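Local coordinates for protein 3,6-diketocamphane 1,6 monooxygenase (Pseudomonas putida, PDB 4UWM) that oxygenates a diketocamphane to a lactone with molecular oxygen and FMNH2 supplied by a separate flavin reductase, in the breakdown of (-)-camphor, at residues A[72-78]-A[102-108]; A[155-159]-A[169-173]. All coordinates share one frame; numbering follows the deposited sequence.

Interaction 1 of 2, residues A[72-78]-A[102-108]; sequences KFAPMAH and RYFLGIG. With FMN (flavin mononucleotide), chain C.
With CG of Phe104 set between its backbone N and carbonyl carbon (chi1 61°), the ring swings back over Ala74, whose CB sits above the middle of one face in a CH-pi contact, 3.5 Å from the ring centroid. Tyr103 instead has CG anti to the backbone N (chi1 176°), which carries its ring to Pro75, the two side chains crossing at about a right angle, and brings OH within 3.6 Å of Pro75 CG. One water joins Tyr103 OH to His78 NE2, lying in the plane of the imidazole at its edge, while ND1 of His78 bonds to Glu45. Neighbouring parallel barrel strands meet here, the two ends of a beta-alpha-beta unit; four backbone hydrogen bonds belong to two separate bridges, at Phe73-Tyr103 and His78-Ile107, whose register differs by one, and a fifth, Gly106 N to Pro75 O at 2.9 Å, lies between them. The peptide between Met76 and Ala77 is cis, and Met76 O accepts FMN N3 at 2.9 Å as well as the hydroxyl of Ser44. Two donors thus converge on one carbonyl, helping to hold the pyrimidine side of the flavin at the break in strand 72-79.

Interaction 2 of 2, residues A[155-159]-A[169-173]; sequences KREPF and GYPEE
A two-stranded antiparallel hairpin, strands 159-162 and 167-170, follows helix 139-155, and this contact is its open end, where the chain enters from the helix and leaves again. Phe159 and Tyr170 form the hydrogen-bonded pair: Phe159 N gives to Tyr170 O at 3.2 Å, in the carbonyl plane and on a lone pair, and Tyr170 N returns a bond to Phe159 O at 2.9 Å. Just before the pair, Pro158 CA adds a CA-H...O contact to Tyr170 O, and Pro158 CB and CG touch Glu172 CG, the two side chains crossing at about a right angle.

The Tyr170 ring is sandwiched. Over the centre of one face lies Arg156 CA, 3.8 Å from the centroid, a CH-pi contact; Pro171 CD covers the opposite face nearer the rim. Arg156 is the first residue to leave the helix and does so with positive phi (61°), laying its backbone flat on the tyrosine. Its side chain then runs on past the phenol, so that Tyr170 OH lies over one face of the guanidinium, with NE 3.1 Å from OH but badly angled for a hydrogen bond.

Phe159, at chi1 73°, folds its ring back over the partner strand. Gly169 CA sits over one face, 3.8 Å from the ring centroid, and CE1 touches Tyr170 CB at 3.6 Å. Lys152 of the helix makes a cation-pi contact with the same ring. From the second subunit, Met118 packs on Tyr170 and Gln114 bonds to Glu172 O.

Arg156 NH2 bonds to Ala186 O and to a water lying in the guanidinium plane. That water donates to Glu173 OE2, linking the two charged groups without direct contact, while Glu173 OE1 takes the Leu185 N-H; the opposite charges probably still favour each other.

Overall arrangement
Interaction 1 lies in the barrel, its centre about 7 Å from that of the chain, and touches the flavin directly; interaction 2 sits about 31 Å from the chain centre, away from the FMN site. Their centres are about 25 Å apart and their nearest atoms about 12 Å, so they do not touch. In sequence they follow one another: the beta-alpha-beta unit of 72-78 and 102-108 is complete before helix 139-155 leads to the hairpin base of 155-159 and 169-173. Interaction 1 supplies Met76 and Ala77 to the flavin pocket, with Ser44 and Thr201 beside Met76, whereas interaction 2 closes a hairpin that also packs on the second subunit.

Interaction 1 of 2, residues A[72-78]-A[102-108]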
# COMPACT_ATOMS: atom_id res chain seq x y z
N LYS A 72 -10.04 13.06 -6.71
CA LYS A 72 -10.40 12.05 -5.73
C LYS A 72 -9.97 10.67 -6.25
O LYS A 72 -10.07 10.39 -7.44
CB LYS A 72 -11.91 12.04 -5.49
CG LYS A 72 -12.49 13.38 -5.03
CD LYS A 72 -13.98 13.20 -4.79
CE LYS A 72 -14.73 14.52 -4.75
NZ LYS A 72 -16.15 14.22 -4.43
N PHE A 73 -9.53 9.79 -5.34
CA PHE A 73 -9.08 8.44 -5.74
C PHE A 73 -10.00 7.36 -5.20
O PHE A 73 -10.56 7.51 -4.13
CB PHE A 73 -7.68 8.18 -5.22
CG PHE A 73 -6.63 9.06 -5.81
CD1 PHE A 73 -6.03 8.73 -7.02
CD2 PHE A 73 -6.21 10.19 -5.14
CE1 PHE A 73 -5.04 9.53 -7.57
CE2 PHE A 73 -5.21 11.01 -5.68
CZ PHE A 73 -4.63 10.68 -6.90
N ALA A 74 -10.13 6.26 -5.94
CA ALA A 74 -10.84 5.09 -5.44
C ALA A 74 -10.21 3.82 -5.96
O ALA A 74 -10.00 3.69 -7.17
CB ALA A 74 -12.32 5.12 -5.84
N PRO A 75 -9.94 2.86 -5.06
CA PRO A 75 -9.74 1.51 -5.56
C PRO A 75 -11.05 1.03 -6.16
O PRO A 75 -12.13 1.23 -5.56
CB PRO A 75 -9.36 0.70 -4.29
CG PRO A 75 -9.99 1.45 -3.18
CD PRO A 75 -9.95 2.91 -3.58
N MET A 76 -10.98 0.41 -7.33
CA MET A 76 -12.18 -0.03 -8.04
C MET A 76 -11.97 -1.40 -8.68
O MET A 76 -11.76 -1.51 -9.91
CB MET A 76 -12.60 1.01 -9.08
CG MET A 76 -13.97 0.78 -9.70
SD MET A 76 -15.27 0.80 -8.45
CE MET A 76 -15.13 2.50 -7.88
N ALA A 77 -12.04 -2.47 -7.89
CA ALA A 77 -12.42 -2.46 -6.46
C ALA A 77 -11.42 -3.23 -5.60
O ALA A 77 -10.77 -4.17 -6.08
CB ALA A 77 -13.79 -3.13 -6.33
N HIS A 78 -11.34 -2.89 -4.32
CA HIS A 78 -10.70 -3.84 -3.39
C HIS A 78 -11.52 -5.12 -3.35
O HIS A 78 -12.75 -5.08 -3.20
CB HIS A 78 -10.60 -3.25 -1.98
CG HIS A 78 -9.49 -2.28 -1.79
ND1 HIS A 78 -8.21 -2.51 -2.25
CD2 HIS A 78 -9.44 -1.09 -1.13
CE1 HIS A 78 -7.43 -1.49 -1.90
NE2 HIS A 78 -8.16 -0.61 -1.25
N ARG A 102 -10.33 13.03 -0.07
CA ARG A 102 -10.38 12.91 -1.53
C ARG A 102 -10.28 11.45 -1.89
O ARG A 102 -9.32 11.05 -2.58
CB ARG A 102 -9.22 13.66 -2.22
CG ARG A 102 -9.12 15.15 -1.93
CD ARG A 102 -8.00 15.80 -2.73
NE ARG A 102 -6.65 15.50 -2.26
CZ ARG A 102 -5.65 15.03 -3.03
NH1 ARG A 102 -5.82 14.78 -4.33
NH2 ARG A 102 -4.46 14.86 -2.49
N TYR A 103 -11.27 10.67 -1.46
CA TYR A 103 -11.16 9.21 -1.50
C TYR A 103 -12.55 8.64 -1.50
O TYR A 103 -13.42 9.19 -0.84
CB TYR A 103 -10.35 8.73 -0.26
CG TYR A 103 -10.26 7.24 -0.16
CD1 TYR A 103 -11.25 6.51 0.49
CD2 TYR A 103 -9.19 6.55 -0.73
CE1 TYR A 103 -11.19 5.14 0.56
CE2 TYR A 103 -9.11 5.17 -0.67
CZ TYR A 103 -10.12 4.47 -0.01
OH TYR A 103 -10.08 3.10 0.05
N PHE A 104 -12.78 7.57 -2.25
CA PHE A 104 -13.93 6.72 -1.99
C PHE A 104 -13.55 5.28 -2.25
O PHE A 104 -12.49 5.01 -2.82
CB PHE A 104 -15.23 7.18 -2.71
CG PHE A 104 -15.15 7.19 -4.22
CD1 PHE A 104 -14.51 8.23 -4.88
CD2 PHE A 104 -15.75 6.17 -4.97
CE1 PHE A 104 -14.45 8.25 -6.27
CE2 PHE A 104 -15.68 6.18 -6.36
CZ PHE A 104 -15.04 7.24 -7.00
N LEU A 105 -14.41 4.36 -1.83
CA LEU A 105 -14.06 2.94 -1.77
C LEU A 105 -14.92 2.05 -2.66
O LEU A 105 -16.12 1.86 -2.41
CB LEU A 105 -14.13 2.46 -0.30
CG LEU A 105 -14.05 0.96 -0.02
CD1 LEU A 105 -12.66 0.41 -0.35
CD2 LEU A 105 -14.41 0.69 1.45
N GLY A 106 -14.29 1.45 -3.66
CA GLY A 106 -14.95 0.40 -4.43
C GLY A 106 -14.72 -0.94 -3.75
O GLY A 106 -13.59 -1.25 -3.38
N ILE A 107 -15.79 -1.72 -3.59
CA ILE A 107 -15.66 -3.11 -3.08
C ILE A 107 -16.18 -4.12 -4.08
O ILE A 107 -17.04 -3.80 -4.88
CB ILE A 107 -16.38 -3.30 -1.73
CG1 ILE A 107 -17.91 -3.15 -1.91
CG2 ILE A 107 -15.84 -2.32 -0.70
CD1 ILE A 107 -18.72 -3.60 -0.70
N GLY A 108 -15.64 -5.33 -4.07
CA GLY A 108 -16.15 -6.38 -4.94
C GLY A 108 -15.69 -7.74 -4.53
O GLY A 108 -14.88 -7.87 -3.60
N1 FMN C . -15.09 -4.87 -11.72
C2 FMN C . -14.55 -3.91 -10.90
O2 FMN C . -14.71 -3.99 -9.67
N3 FMN C . -13.85 -2.86 -11.38
C4 FMN C . -13.64 -2.68 -12.69
O4 FMN C . -12.98 -1.69 -13.07
C4A FMN C . -14.18 -3.68 -13.65
N5 FMN C . -14.00 -3.57 -14.99
C5A FMN C . -14.51 -4.49 -15.85
C6 FMN C . -14.30 -4.35 -17.22
C7 FMN C . -14.82 -5.28 -18.12
C7M FMN C . -14.59 -5.11 -19.60
C8 FMN C . -15.59 -6.44 -17.60
C8M FMN C . -16.17 -7.48 -18.52
C9 FMN C . -15.80 -6.59 -16.23
C9A FMN C . -15.29 -5.66 -15.33
N10 FMN C . -15.50 -5.80 -13.93
C10 FMN C . -14.95 -4.82 -13.07
C1' FMN C . -16.25 -6.95 -13.40
C2' FMN C . -17.71 -6.61 -13.14
O2' FMN C . -17.76 -5.38 -12.42
C3' FMN C . -18.39 -7.71 -12.33
O3' FMN C . -19.01 -8.63 -13.24
C4' FMN C . -19.41 -7.12 -11.35
O4' FMN C . -18.74 -6.59 -10.20
C5' FMN C . -20.49 -8.11 -10.92
O5' FMN C . -21.58 -7.87 -11.79
P FMN C . -23.06 -8.42 -11.54
O1P FMN C . -23.33 -8.36 -10.07
O2P FMN C . -23.85 -7.43 -12.34
O3P FMN C . -23.01 -9.81 -12.11
O HOH W 1 -7.64 1.94 -0.31

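Interaction 2 of 2, residues A[155-159]-A[169-173]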
# COMPACT_ATOMS: atom_id res chain seq x y z
N LYS A 155 -16.09 2.58 13.06
CA LYS A 155 -16.85 3.17 14.18
C LYS A 155 -16.06 3.25 15.49
O LYS A 155 -16.35 4.08 16.35
CB LYS A 155 -18.18 2.44 14.38
CG LYS A 155 -19.22 2.89 13.37
CD LYS A 155 -20.52 2.15 13.51
CE LYS A 155 -21.50 2.70 12.49
NZ LYS A 155 -22.36 1.63 11.94
N ARG A 156 -15.06 2.40 15.64
CA ARG A 156 -14.18 2.42 16.81
C ARG A 156 -14.94 2.18 18.14
O ARG A 156 -14.62 2.79 19.16
CB ARG A 156 -13.36 3.72 16.87
CG ARG A 156 -12.37 3.82 15.70
CD ARG A 156 -11.54 5.09 15.75
NE ARG A 156 -10.42 5.03 16.69
CZ ARG A 156 -10.33 5.79 17.79
NH1 ARG A 156 -11.31 6.63 18.09
NH2 ARG A 156 -9.30 5.70 18.59
N GLU A 157 -15.98 1.34 18.09
CA GLU A 157 -16.67 0.88 19.29
C GLU A 157 -16.27 -0.58 19.52
O GLU A 157 -16.26 -1.37 18.58
CB GLU A 157 -18.20 1.00 19.15
CG GLU A 157 -18.74 2.43 19.17
CD GLU A 157 -18.99 2.98 20.57
OE1 GLU A 157 -18.28 2.62 21.54
OE2 GLU A 157 -19.93 3.80 20.71
N PRO A 158 -15.96 -0.94 20.79
CA PRO A 158 -15.51 -2.31 21.03
C PRO A 158 -16.49 -3.39 20.58
O PRO A 158 -17.69 -3.24 20.71
CB PRO A 158 -15.28 -2.34 22.55
CG PRO A 158 -15.01 -0.91 22.91
CD PRO A 158 -15.91 -0.11 22.01
N PHE A 159 -15.94 -4.45 19.99
CA PHE A 159 -16.67 -5.66 19.62
C PHE A 159 -15.65 -6.74 19.37
O PHE A 159 -14.44 -6.47 19.22
CB PHE A 159 -17.55 -5.43 18.38
CG PHE A 159 -16.76 -5.34 17.08
CD1 PHE A 159 -16.07 -4.18 16.76
CD2 PHE A 159 -16.68 -6.43 16.22
CE1 PHE A 159 -15.34 -4.09 15.57
CE2 PHE A 159 -15.95 -6.35 15.03
CZ PHE A 159 -15.28 -5.17 14.72
N GLY A 169 -11.97 -7.76 15.50
CA GLY A 169 -12.65 -6.96 16.50
C GLY A 169 -12.05 -5.60 16.73
O GLY A 169 -11.16 -5.17 16.00
N TYR A 170 -12.57 -4.90 17.73
CA TYR A 170 -12.01 -3.60 18.12
C TYR A 170 -11.85 -3.61 19.64
O TYR A 170 -12.82 -3.90 20.33
CB TYR A 170 -12.88 -2.44 17.65
CG TYR A 170 -12.18 -1.11 17.80
CD1 TYR A 170 -11.26 -0.64 16.84
CD2 TYR A 170 -12.36 -0.34 18.95
CE1 TYR A 170 -10.59 0.58 17.02
CE2 TYR A 170 -11.70 0.85 19.14
CZ TYR A 170 -10.82 1.31 18.19
OH TYR A 170 -10.18 2.52 18.44
N PRO A 171 -10.63 -3.33 20.15
CA PRO A 171 -10.36 -3.52 21.58
C PRO A 171 -10.85 -2.38 22.47
O PRO A 171 -11.07 -1.26 22.00
CB PRO A 171 -8.83 -3.61 21.65
CG PRO A 171 -8.37 -2.76 20.52
CD PRO A 171 -9.42 -2.87 19.43
N GLU A 172 -11.02 -2.70 23.75
CA GLU A 172 -11.30 -1.69 24.75
C GLU A 172 -10.00 -0.98 25.07
O GLU A 172 -8.92 -1.58 24.98
CB GLU A 172 -11.90 -2.33 26.02
CG GLU A 172 -13.30 -2.93 25.81
CD GLU A 172 -13.81 -3.73 27.00
OE1 GLU A 172 -12.99 -4.27 27.77
OE2 GLU A 172 -15.04 -3.83 27.16
N GLU A 173 -10.09 0.30 25.42
CA GLU A 173 -8.92 1.05 25.91
C GLU A 173 -8.37 0.37 27.16
O GLU A 173 -9.13 -0.20 27.95
CB GLU A 173 -9.29 2.50 26.26
CG GLU A 173 -9.95 3.29 25.15
CD GLU A 173 -8.95 3.92 24.18
OE1 GLU A 173 -7.74 3.72 24.35
OE2 GLU A 173 -9.39 4.61 23.23
O HOH W 2 -8.50 6.66 21.35